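Long-range contacts in isomaltose glucohydrolase (Kribbella flavida, PDB 5Z3E), which hydrolyses the alpha-1,6-glucosidic linkage of isomaltose from the non-reducing end, releasing beta-D-glucose and D-glucose: residues A[58-63]-A[380-385]; A[103-108]-A[174-179]; A[130-135]-A[145-150]. The protein carries 1 engineered substitution. All blocks are in the same frame, centred on the assembly; numbering follows the deposited sequence.

Interaction 1. Residues A[58-63]-A[380-385]; sequences AYPAAP and PLLWSH
Y59 meets L382 through its CB, 4.2 Å from L382 CD2, while its ring lies against that of F96 with the planes about 20° apart and its hydroxyl at the ring edge bonds to S92 OG. The indole of W383 turns off to the ring of F79, nearly parallel to it, on helix 74-87. The contact joins the loop after helix 32-52 to the start of helix 382-394 in the (alpha/alpha)6 barrel of family 15 glycosidases. L382 carries most of it: CD2 lies 3.4 Å from P60 O and also touches the P60 ring, whereas CD1 rests 3.6 Å from P63 CD. An alanine here would probably open a gap beside the P60 and P63 rings, where the two methyls now pack. L381 occupies the N-cap position of helix 382-394, and with CG anti to the backbone N (chi1 -174°) its CD1 swings back to sit 3.4 Å from A61 O and also touches A62 CB. The L381 side chain also lies about 4 Å from that of A355, the engineered residue at the inferred proton-acceptor position. A61 O takes two donors: the first-turn amide L382 N, at 3.0 Å and 27° off the carbonyl plane, and a water that in turn accepts from W383 N at 2.8 Å.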
loop_
_atom_site.group_PDB
_atom_site.type_symbol
_atom_site.label_atom_id
_atom_site.label_comp_id
_atom_site.label_asym_id
_atom_site.label_seq_id
_atom_site.Cartn_x
_atom_site.Cartn_y
_atom_site.Cartn_z
ATOM N N ALA A 58 -3.538 -6.987 14.667
ATOM C CA ALA A 58 -2.711 -6.841 13.479
ATOM C C ALA A 58 -3.155 -7.812 12.392
ATOM O O ALA A 58 -3.539 -8.951 12.660
ATOM C CB ALA A 58 -1.224 -7.147 13.787
ATOM N N TYR A 59 -3.053 -7.378 11.141
ATOM C CA TYR A 59 -3.136 -8.304 10.008
ATOM C C TYR A 59 -1.720 -8.774 9.685
ATOM O O TYR A 59 -0.858 -7.961 9.412
ATOM C CB TYR A 59 -3.751 -7.665 8.765
ATOM C CG TYR A 59 -5.198 -7.251 8.896
ATOM C CD1 TYR A 59 -6.195 -8.161 9.217
ATOM C CD2 TYR A 59 -5.586 -5.933 8.654
ATOM C CE1 TYR A 59 -7.515 -7.779 9.298
ATOM C CE2 TYR A 59 -6.898 -5.547 8.723
ATOM C CZ TYR A 59 -7.874 -6.460 9.054
ATOM O OH TYR A 59 -9.168 -6.014 9.112
ATOM N N PRO A 60 -1.479 -10.096 9.674
ATOM C CA PRO A 60 -0.172 -10.572 9.215
ATOM C C PRO A 60 -0.059 -10.372 7.714
ATOM O O PRO A 60 -1.038 -10.351 7.001
ATOM C CB PRO A 60 -0.219 -12.050 9.559
ATOM C CG PRO A 60 -1.674 -12.412 9.408
ATOM C CD PRO A 60 -2.411 -11.211 9.969
ATOM N N ALA A 61 1.160 -10.280 7.226
ATOM C CA ALA A 61 1.339 -10.184 5.780
ATOM C C ALA A 61 1.091 -11.527 5.109
ATOM O O ALA A 61 0.448 -11.585 4.035
ATOM C CB ALA A 61 2.739 -9.690 5.444
ATOM N N ALA A 62 1.661 -12.564 5.677
ATOM C CA ALA A 62 1.736 -13.853 4.976
ATOM C C ALA A 62 1.982 -14.915 6.035
ATOM O O ALA A 62 3.135 -15.236 6.353
ATOM C CB ALA A 62 2.871 -13.836 3.986
ATOM N N PRO A 63 0.910 -15.463 6.586
ATOM C CA PRO A 63 1.001 -16.383 7.722
ATOM C C PRO A 63 1.750 -17.679 7.485
ATOM O O PRO A 63 2.202 -18.266 8.467
ATOM C CB PRO A 63 -0.464 -16.597 8.070
ATOM C CG PRO A 63 -1.270 -16.191 6.847
ATOM C CD PRO A 63 -0.482 -15.166 6.201
ATOM N N PRO A 380 -1.637 -17.691 1.282
ATOM C CA PRO A 380 -2.184 -16.411 0.810
ATOM C C PRO A 380 -1.314 -15.233 1.239
ATOM O O PRO A 380 -0.714 -15.244 2.313
ATOM C CB PRO A 380 -3.525 -16.323 1.545
ATOM C CG PRO A 380 -3.286 -17.071 2.848
ATOM C CD PRO A 380 -2.353 -18.189 2.484
ATOM N N LEU A 381 -1.265 -14.216 0.393
ATOM C CA LEU A 381 -0.778 -12.911 0.813
ATOM C C LEU A 381 -2.019 -12.089 1.165
ATOM O O LEU A 381 -2.878 -11.874 0.323
ATOM C CB LEU A 381 -0.010 -12.228 -0.323
ATOM C CG LEU A 381 0.645 -10.923 0.122
ATOM C CD1 LEU A 381 1.868 -11.178 0.975
ATOM C CD2 LEU A 381 0.988 -10.026 -1.059
ATOM N N LEU A 382 -2.132 -11.646 2.422
ATOM C CA LEU A 382 -3.360 -10.953 2.798
ATOM C C LEU A 382 -3.620 -9.721 1.941
ATOM O O LEU A 382 -4.745 -9.455 1.561
ATOM C CB LEU A 382 -3.420 -10.631 4.291
ATOM C CG LEU A 382 -4.018 -11.716 5.187
ATOM C CD1 LEU A 382 -3.150 -12.951 5.248
ATOM C CD2 LEU A 382 -4.284 -11.186 6.567
ATOM N N TRP A 383 -2.556 -8.988 1.607
ATOM C CA TRP A 383 -2.677 -7.801 0.771
ATOM C C TRP A 383 -3.291 -8.147 -0.597
ATOM O O TRP A 383 -4.086 -7.391 -1.139
ATOM C CB TRP A 383 -1.305 -7.137 0.665
ATOM C CG TRP A 383 -1.254 -5.787 -0.012
ATOM C CD1 TRP A 383 -2.289 -5.019 -0.435
ATOM C CD2 TRP A 383 -0.051 -5.077 -0.350
ATOM N NE1 TRP A 383 -1.804 -3.874 -1.034
ATOM C CE2 TRP A 383 -0.429 -3.886 -0.994
ATOM C CE3 TRP A 383 1.315 -5.349 -0.202
ATOM C CZ2 TRP A 383 0.492 -2.990 -1.505
ATOM C CZ3 TRP A 383 2.230 -4.453 -0.739
ATOM C CH2 TRP A 383 1.811 -3.305 -1.390
ATOM N N SER A 384 -2.963 -9.314 -1.153
ATOM C CA SER A 384 -3.620 -9.732 -2.399
ATOM C C SER A 384 -5.135 -9.783 -2.234
ATOM O O SER A 384 -5.877 -9.303 -3.091
ATOM C CB SER A 384 -3.126 -11.101 -2.853
ATOM O OG SER A 384 -1.799 -11.043 -3.291
ATOM N N HIS A 385 -5.579 -10.404 -1.149
ATOM C CA HIS A 385 -6.989 -10.480 -0.846
ATOM C C HIS A 385 -7.624 -9.129 -0.563
ATOM O O HIS A 385 -8.747 -8.859 -0.982
ATOM C CB HIS A 385 -7.225 -11.472 0.297
ATOM C CG HIS A 385 -6.991 -12.897 -0.118
ATOM N ND1 HIS A 385 -7.941 -13.606 -0.832
ATOM C CD2 HIS A 385 -5.924 -13.721 0.004
ATOM C CE1 HIS A 385 -7.464 -14.796 -1.108
ATOM N NE2 HIS A 385 -6.234 -14.911 -0.619
HETATM O O HOH W 1 -0.125 -9.067 3.024
#

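Interaction 2. Residues A[103-108]-A[174-179]; sequences VLRRRR and WRAGID
OD1 of D179, a residue whose CB packs beside R108, is held by two donors: R175 NE one turn earlier in the same helix, at 2.8 Å, and W230 NE1. The first comes in on the syn side of the carboxylate, which lies in the guanidinium plane at that oxygen. R108 reaches the opposing helix because its chain bends at chi2 and chi3 (79° and -85°), which brings NH1 to 3.9 Å from D179 CB at the guanidinium edge. NH1 also gives a bond to a water that donates to A176 O at 2.8 Å, and NH2 forms salt bridges with D183 and D112. R105, extended from CG to NE, lays its guanidinium over the A176 methyl: A176 CB stands 3.4 Å above the plane, towards the rim, and 3.5 Å from R105 NE. D101 pairs with NH2 of the same arginine. Deeper in, L104 CD1 sits 3.7 Å from G177 O, and the backbones come closest where the CA atoms of R105 and G177 are 5.0 Å apart. Away from the annotated sites, the end of helix 90-105 and the start of helix 108-119 meet the first turn of helix 175-188, a helix-to-helix join characteristic of the (alpha/alpha)6 barrel.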
loop_
_atom_site.group_PDB
_atom_site.type_symbol
_atom_site.label_atom_id
_atom_site.label_comp_id
_atom_site.label_asym_id
_atom_site.label_seq_id
_atom_site.Cartn_x
_atom_site.Cartn_y
_atom_site.Cartn_z
ATOM N N VAL A 103 0.326 0.830 18.795
ATOM C CA VAL A 103 1.731 0.695 18.445
ATOM C C VAL A 103 2.366 2.067 18.284
ATOM O O VAL A 103 3.492 2.288 18.752
ATOM C CB VAL A 103 1.857 -0.171 17.176
ATOM C CG1 VAL A 103 3.226 -0.059 16.545
ATOM C CG2 VAL A 103 1.522 -1.622 17.502
ATOM N N LEU A 104 1.674 2.983 17.604
ATOM C CA LEU A 104 2.193 4.318 17.374
ATOM C C LEU A 104 2.219 5.167 18.637
ATOM O O LEU A 104 3.186 5.901 18.855
ATOM C CB LEU A 104 1.392 5.035 16.271
ATOM C CG LEU A 104 1.588 4.441 14.886
ATOM C CD1 LEU A 104 0.682 5.161 13.922
ATOM C CD2 LEU A 104 3.023 4.464 14.484
ATOM N N ARG A 105 1.191 5.082 19.488
ATOM C CA ARG A 105 1.245 5.850 20.719
ATOM C C ARG A 105 2.465 5.439 21.545
ATOM O O ARG A 105 3.083 6.265 22.207
ATOM C CB ARG A 105 -0.030 5.710 21.544
ATOM C CG ARG A 105 -1.291 6.271 20.884
ATOM C CD ARG A 105 -2.441 6.305 21.867
ATOM N NE ARG A 105 -3.737 6.345 21.193
ATOM C CZ ARG A 105 -4.892 6.457 21.819
ATOM N NH1 ARG A 105 -4.943 6.678 23.122
ATOM N NH2 ARG A 105 -6.024 6.360 21.126
ATOM N N ARG A 106 2.826 4.152 21.512
ATOM C CA ARG A 106 4.012 3.692 22.210
ATOM C C ARG A 106 5.299 4.301 21.672
ATOM O O ARG A 106 6.314 4.254 22.379
ATOM C CB ARG A 106 4.080 2.165 22.216
ATOM C CG ARG A 106 3.162 1.541 23.239
ATOM C CD ARG A 106 2.812 0.091 22.949
ATOM N NE ARG A 106 4.018 -0.722 22.882
ATOM C CZ ARG A 106 4.049 -1.918 22.317
ATOM N NH1 ARG A 106 2.959 -2.449 21.798
ATOM N NH2 ARG A 106 5.201 -2.569 22.259
ATOM N N ARG A 107 5.281 4.828 20.449
ATOM C CA ARG A 107 6.411 5.491 19.820
ATOM C C ARG A 107 6.379 7.009 19.963
ATOM O O ARG A 107 7.197 7.692 19.355
ATOM C CB ARG A 107 6.505 5.095 18.346
ATOM C CG ARG A 107 6.579 3.606 18.081
ATOM C CD ARG A 107 7.703 2.907 18.765
ATOM N NE ARG A 107 7.689 1.487 18.471
ATOM C CZ ARG A 107 8.627 0.795 17.846
ATOM N NH1 ARG A 107 8.446 -0.502 17.634
ATOM N NH2 ARG A 107 9.733 1.424 17.388
ATOM N N ARG A 108 5.473 7.550 20.790
ATOM C CA ARG A 108 5.406 8.994 20.983
ATOM C C ARG A 108 6.734 9.574 21.399
ATOM O O ARG A 108 7.152 10.616 20.904
ATOM C CB ARG A 108 4.336 9.281 22.036
ATOM C CG ARG A 108 4.172 10.719 22.444
ATOM C CD ARG A 108 3.375 11.538 21.430
ATOM N NE ARG A 108 4.204 12.043 20.375
ATOM C CZ ARG A 108 3.758 12.770 19.373
ATOM N NH1 ARG A 108 2.480 12.829 19.087
ATOM N NH2 ARG A 108 4.645 13.399 18.633
ATOM N N TRP A 174 -8.647 6.999 17.600
ATOM C CA TRP A 174 -7.318 6.700 17.064
ATOM C C TRP A 174 -6.437 7.944 16.953
ATOM O O TRP A 174 -5.342 7.886 16.401
ATOM C CB TRP A 174 -7.454 6.026 15.691
ATOM C CG TRP A 174 -8.237 4.747 15.751
ATOM C CD1 TRP A 174 -7.910 3.624 16.443
ATOM C CD2 TRP A 174 -9.476 4.442 15.082
ATOM N NE1 TRP A 174 -8.850 2.643 16.256
ATOM C CE2 TRP A 174 -9.820 3.129 15.424
ATOM C CE3 TRP A 174 -10.337 5.157 14.241
ATOM C CZ2 TRP A 174 -10.972 2.504 14.923
ATOM C CZ3 TRP A 174 -11.475 4.540 13.782
ATOM C CH2 TRP A 174 -11.779 3.232 14.113
ATOM N N ARG A 175 -6.898 9.076 17.482
ATOM C CA ARG A 175 -6.260 10.361 17.238
ATOM C C ARG A 175 -4.839 10.442 17.769
ATOM O O ARG A 175 -3.974 11.029 17.102
ATOM C CB ARG A 175 -7.128 11.480 17.816
ATOM C CG ARG A 175 -6.467 12.850 17.865
ATOM C CD ARG A 175 -6.196 13.438 16.480
ATOM N NE ARG A 175 -5.621 14.782 16.621
ATOM C CZ ARG A 175 -6.315 15.872 16.924
ATOM N NH1 ARG A 175 -7.640 15.861 16.897
ATOM N NH2 ARG A 175 -5.673 16.997 17.216
ATOM N N ALA A 176 -4.570 9.934 18.975
ATOM C CA ALA A 176 -3.226 10.106 19.509
ATOM C C ALA A 176 -2.208 9.350 18.659
ATOM O O ALA A 176 -1.067 9.797 18.512
ATOM C CB ALA A 176 -3.168 9.747 20.971
ATOM N N GLY A 177 -2.599 8.223 18.067
ATOM C CA GLY A 177 -1.727 7.526 17.131
ATOM C C GLY A 177 -1.573 8.276 15.800
ATOM O O GLY A 177 -0.469 8.380 15.271
ATOM N N ILE A 178 -2.685 8.824 15.313
ATOM C CA ILE A 178 -2.627 9.724 14.158
ATOM C C ILE A 178 -1.618 10.840 14.394
ATOM O O ILE A 178 -0.826 11.158 13.499
ATOM C CB ILE A 178 -4.043 10.265 13.845
ATOM C CG1 ILE A 178 -4.915 9.145 13.248
ATOM C CG2 ILE A 178 -3.972 11.485 12.944
ATOM C CD1 ILE A 178 -6.388 9.478 13.163
ATOM N N ASP A 179 -1.635 11.450 15.578
ATOM C CA ASP A 179 -0.736 12.556 15.862
ATOM C C ASP A 179 0.721 12.133 15.747
ATOM O O ASP A 179 1.558 12.909 15.250
ATOM C CB ASP A 179 -0.988 13.106 17.264
ATOM C CG ASP A 179 -2.266 13.922 17.413
ATOM O OD1 ASP A 179 -2.837 14.364 16.404
ATOM O OD2 ASP A 179 -2.662 14.162 18.591
HETATM O O HOH W 2 0.223 11.331 20.423
#

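Interaction 3. Residues A[130-135]-A[145-150]; sequences LPTRFT and WWDFQT
T132 OG1 donates to D147 O at 2.7 Å, coming from above the carbonyl plane, 49° out of it, so the bond misses the lone pairs. Beside it the T132 and D147 side chains approach from opposite directions, with T132 CB 3.5 Å from D147 OD2. The aspartate reaches back because its CG stands between the backbone N and the carbonyl carbon (chi1 70°). Q149 crosses T132 at about a right angle, its amide oxygen near T132 CG2, but two conformers are deposited and that close approach is doubtful. Waters bridge the two segments. One donates to T132 OG1 at 2.7 Å and accepts from Q149 N at 3.0 Å; another accepts from T132 N and donates to D147 OD1 at 2.7 Å. A third is shared by R133 NE and D147 OD2, 2.6 Å from the latter. This join lies among the active-site loops at one end of the (alpha/alpha)6 barrel, where W145, by similarity a substrate-binding residue, holds its CD1 3.6 Å above the centre of the W146 ring, edge toward face. Next outward, D147 OD2 is bonded to S142 OG, which also receives R133 N and so draws the two segments onto a common hydroxyl. In the conformer given, Q149 NE2 bonds to D195 O and OE1 to R75 NH2, close to the predicted and inferred catalytic residues D195 and E198. Further out, R133 NH1 bonds to A67 O, and F134 pairs with A72 in the small two-stranded sheet.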
loop_
_atom_site.group_PDB
_atom_site.type_symbol
_atom_site.label_atom_id
_atom_site.label_comp_id
_atom_site.label_asym_id
_atom_site.label_seq_id
_atom_site.Cartn_x
_atom_site.Cartn_y
_atom_site.Cartn_z
ATOM N N LEU A 130 11.675 4.920 12.750
ATOM C CA LEU A 130 10.611 3.967 13.051
ATOM C C LEU A 130 10.710 2.779 12.093
ATOM O O LEU A 130 11.229 2.901 10.973
ATOM C CB LEU A 130 9.235 4.626 12.937
ATOM C CG LEU A 130 8.899 5.703 13.917
ATOM C CD1 LEU A 130 7.481 6.178 13.732
ATOM C CD2 LEU A 130 9.091 5.227 15.311
ATOM N N PRO A 131 10.234 1.616 12.517
ATOM C CA PRO A 131 10.487 0.384 11.760
ATOM C C PRO A 131 9.532 0.164 10.597
ATOM O O PRO A 131 8.492 0.834 10.456
ATOM C CB PRO A 131 10.321 -0.709 12.805
ATOM C CG PRO A 131 9.247 -0.137 13.677
ATOM C CD PRO A 131 9.599 1.332 13.810
ATOM N N THR A 132 9.913 -0.827 9.805
ATOM C CA THR A 132 9.111 -1.363 8.718
ATOM C C THR A 132 8.344 -2.595 9.197
ATOM O O THR A 132 7.116 -2.601 9.216
ATOM C CB THR A 132 10.019 -1.654 7.535
ATOM O OG1 THR A 132 10.488 -0.385 7.084
ATOM C CG2 THR A 132 9.292 -2.393 6.432
ATOM N N ARG A 133 9.023 -3.642 9.625
ATOM C CA ARG A 133 8.319 -4.795 10.185
ATOM C C ARG A 133 7.974 -4.546 11.627
ATOM O O ARG A 133 8.835 -4.083 12.390
ATOM C CB ARG A 133 9.160 -6.076 10.100
ATOM C CG ARG A 133 9.555 -6.474 8.701
ATOM C CD ARG A 133 10.114 -7.872 8.688
ATOM N NE ARG A 133 10.742 -8.185 7.416
ATOM C CZ ARG A 133 11.025 -9.420 7.024
ATOM N NH1 ARG A 133 10.800 -10.444 7.828
ATOM N NH2 ARG A 133 11.473 -9.613 5.826
ATOM N N PHE A 134 6.764 -4.917 12.023
ATOM C CA PHE A 134 6.342 -4.941 13.432
ATOM C C PHE A 134 6.049 -6.367 13.823
ATOM O O PHE A 134 5.447 -7.137 13.062
ATOM C CB PHE A 134 5.079 -4.115 13.636
ATOM C CG PHE A 134 5.293 -2.646 13.551
ATOM C CD1 PHE A 134 5.712 -1.955 14.659
ATOM C CD2 PHE A 134 5.109 -1.942 12.354
ATOM C CE1 PHE A 134 5.902 -0.582 14.605
ATOM C CE2 PHE A 134 5.309 -0.576 12.302
ATOM C CZ PHE A 134 5.682 0.096 13.438
ATOM N N THR A 135 6.417 -6.713 15.047
ATOM C CA THR A 135 5.896 -7.914 15.657
ATOM C C THR A 135 4.448 -7.648 16.082
ATOM O O THR A 135 3.992 -6.502 16.164
ATOM C CB THR A 135 6.750 -8.291 16.902
ATOM O OG1 THR A 135 6.615 -7.267 17.885
ATOM C CG2 THR A 135 8.215 -8.465 16.526
ATOM N N TRP A 145 17.982 0.197 9.426
ATOM C CA TRP A 145 19.106 0.443 8.544
ATOM C C TRP A 145 18.902 -0.281 7.202
ATOM O O TRP A 145 19.263 0.242 6.137
ATOM C CB TRP A 145 20.444 0.011 9.178
ATOM C CG TRP A 145 21.567 0.270 8.254
ATOM C CD1 TRP A 145 22.202 -0.613 7.436
ATOM C CD2 TRP A 145 22.081 1.556 7.899
ATOM N NE1 TRP A 145 23.077 0.029 6.605
ATOM C CE2 TRP A 145 23.024 1.379 6.854
ATOM C CE3 TRP A 145 21.824 2.863 8.332
ATOM C CZ2 TRP A 145 23.694 2.436 6.266
ATOM C CZ3 TRP A 145 22.477 3.916 7.732
ATOM C CH2 TRP A 145 23.401 3.698 6.715
ATOM N N TRP A 146 18.382 -1.508 7.272
ATOM C CA TRP A 146 18.253 -2.359 6.116
ATOM C C TRP A 146 16.926 -2.239 5.381
ATOM O O TRP A 146 16.828 -2.735 4.260
ATOM C CB TRP A 146 18.500 -3.822 6.496
ATOM C CG TRP A 146 19.837 -4.047 7.047
ATOM C CD1 TRP A 146 20.137 -4.326 8.317
ATOM C CD2 TRP A 146 21.066 -3.998 6.331
ATOM N NE1 TRP A 146 21.488 -4.478 8.454
ATOM C CE2 TRP A 146 22.097 -4.261 7.240
ATOM C CE3 TRP A 146 21.370 -3.723 4.997
ATOM C CZ2 TRP A 146 23.455 -4.307 6.879
ATOM C CZ3 TRP A 146 22.694 -3.714 4.627
ATOM C CH2 TRP A 146 23.712 -4.034 5.552
ATOM N N ASP A 147 15.912 -1.599 5.974
ATOM C CA ASP A 147 14.620 -1.541 5.334
ATOM C C ASP A 147 13.808 -0.281 5.619
ATOM O O ASP A 147 12.597 -0.285 5.354
ATOM C CB ASP A 147 13.798 -2.801 5.632
ATOM C CG ASP A 147 13.343 -2.870 7.065
ATOM O OD1 ASP A 147 13.626 -1.940 7.839
ATOM O OD2 ASP A 147 12.670 -3.877 7.418
ATOM N N PHE A 148 14.449 0.794 6.034
ATOM C CA PHE A 148 13.795 2.069 6.331
ATOM C C PHE A 148 12.820 2.485 5.222
ATOM O O PHE A 148 13.214 2.652 4.062
ATOM C CB PHE A 148 14.855 3.174 6.489
ATOM C CG PHE A 148 14.287 4.552 6.622
ATOM C CD1 PHE A 148 13.309 4.851 7.553
ATOM C CD2 PHE A 148 14.743 5.579 5.818
ATOM C CE1 PHE A 148 12.771 6.110 7.647
ATOM C CE2 PHE A 148 14.201 6.856 5.913
ATOM C CZ PHE A 148 13.222 7.117 6.820
ATOM N N GLN A 149 11.560 2.707 5.607
ATOM C CA GLN A 149 10.479 3.078 4.699
ATOM C C GLN A 149 9.557 4.038 5.423
ATOM O O GLN A 149 9.237 3.796 6.601
ATOM C CB GLN A 149 9.627 1.861 4.300
ATOM C CG GLN A 149 10.346 0.876 3.379
ATOM C CD GLN A 149 9.506 -0.363 3.055
ATOM O OE1 GLN A 149 8.647 -0.750 3.821
ATOM N NE2 GLN A 149 9.746 -0.980 1.919
ATOM N N THR A 150 9.038 5.046 4.731
ATOM C CA THR A 150 8.036 5.935 5.309
ATOM C C THR A 150 6.635 5.729 4.742
ATOM O O THR A 150 5.684 6.313 5.258
ATOM C CB THR A 150 8.471 7.377 5.130
ATOM O OG1 THR A 150 8.781 7.542 3.756
ATOM C CG2 THR A 150 9.661 7.715 6.041
HETATM O O HOH W 3 9.986 4.705 9.173
HETATM O O HOH W 4 11.345 1.855 8.426
HETATM O O HOH W 5 7.845 1.645 7.451
HETATM O O HOH W 6 12.547 -1.615 10.297
HETATM O O HOH W 7 11.969 -6.016 6.034
#

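From the N terminus, the chain enters interaction 1 at 58-63, just after the first modelled helix, and does not close it until 380-385, so the wide loop spans most of the protein. Within it, interaction 2 opens at 103-108 and closes at 174-179. Interaction 3 is innermost, its segments 130-135 and 145-150 only 10 residues apart. All three nest and none cross. Interactions 2 and 3 touch directly, V103 CG1 lying 3.3 Å from F134 CE1; interaction 1 stays separate. They tie the loop after helix 32-52 to helix 382-394, helices 90-105 and 108-119 to helix 175-188, and the segment leading into strand 134-135 to the residues around helix 144-147.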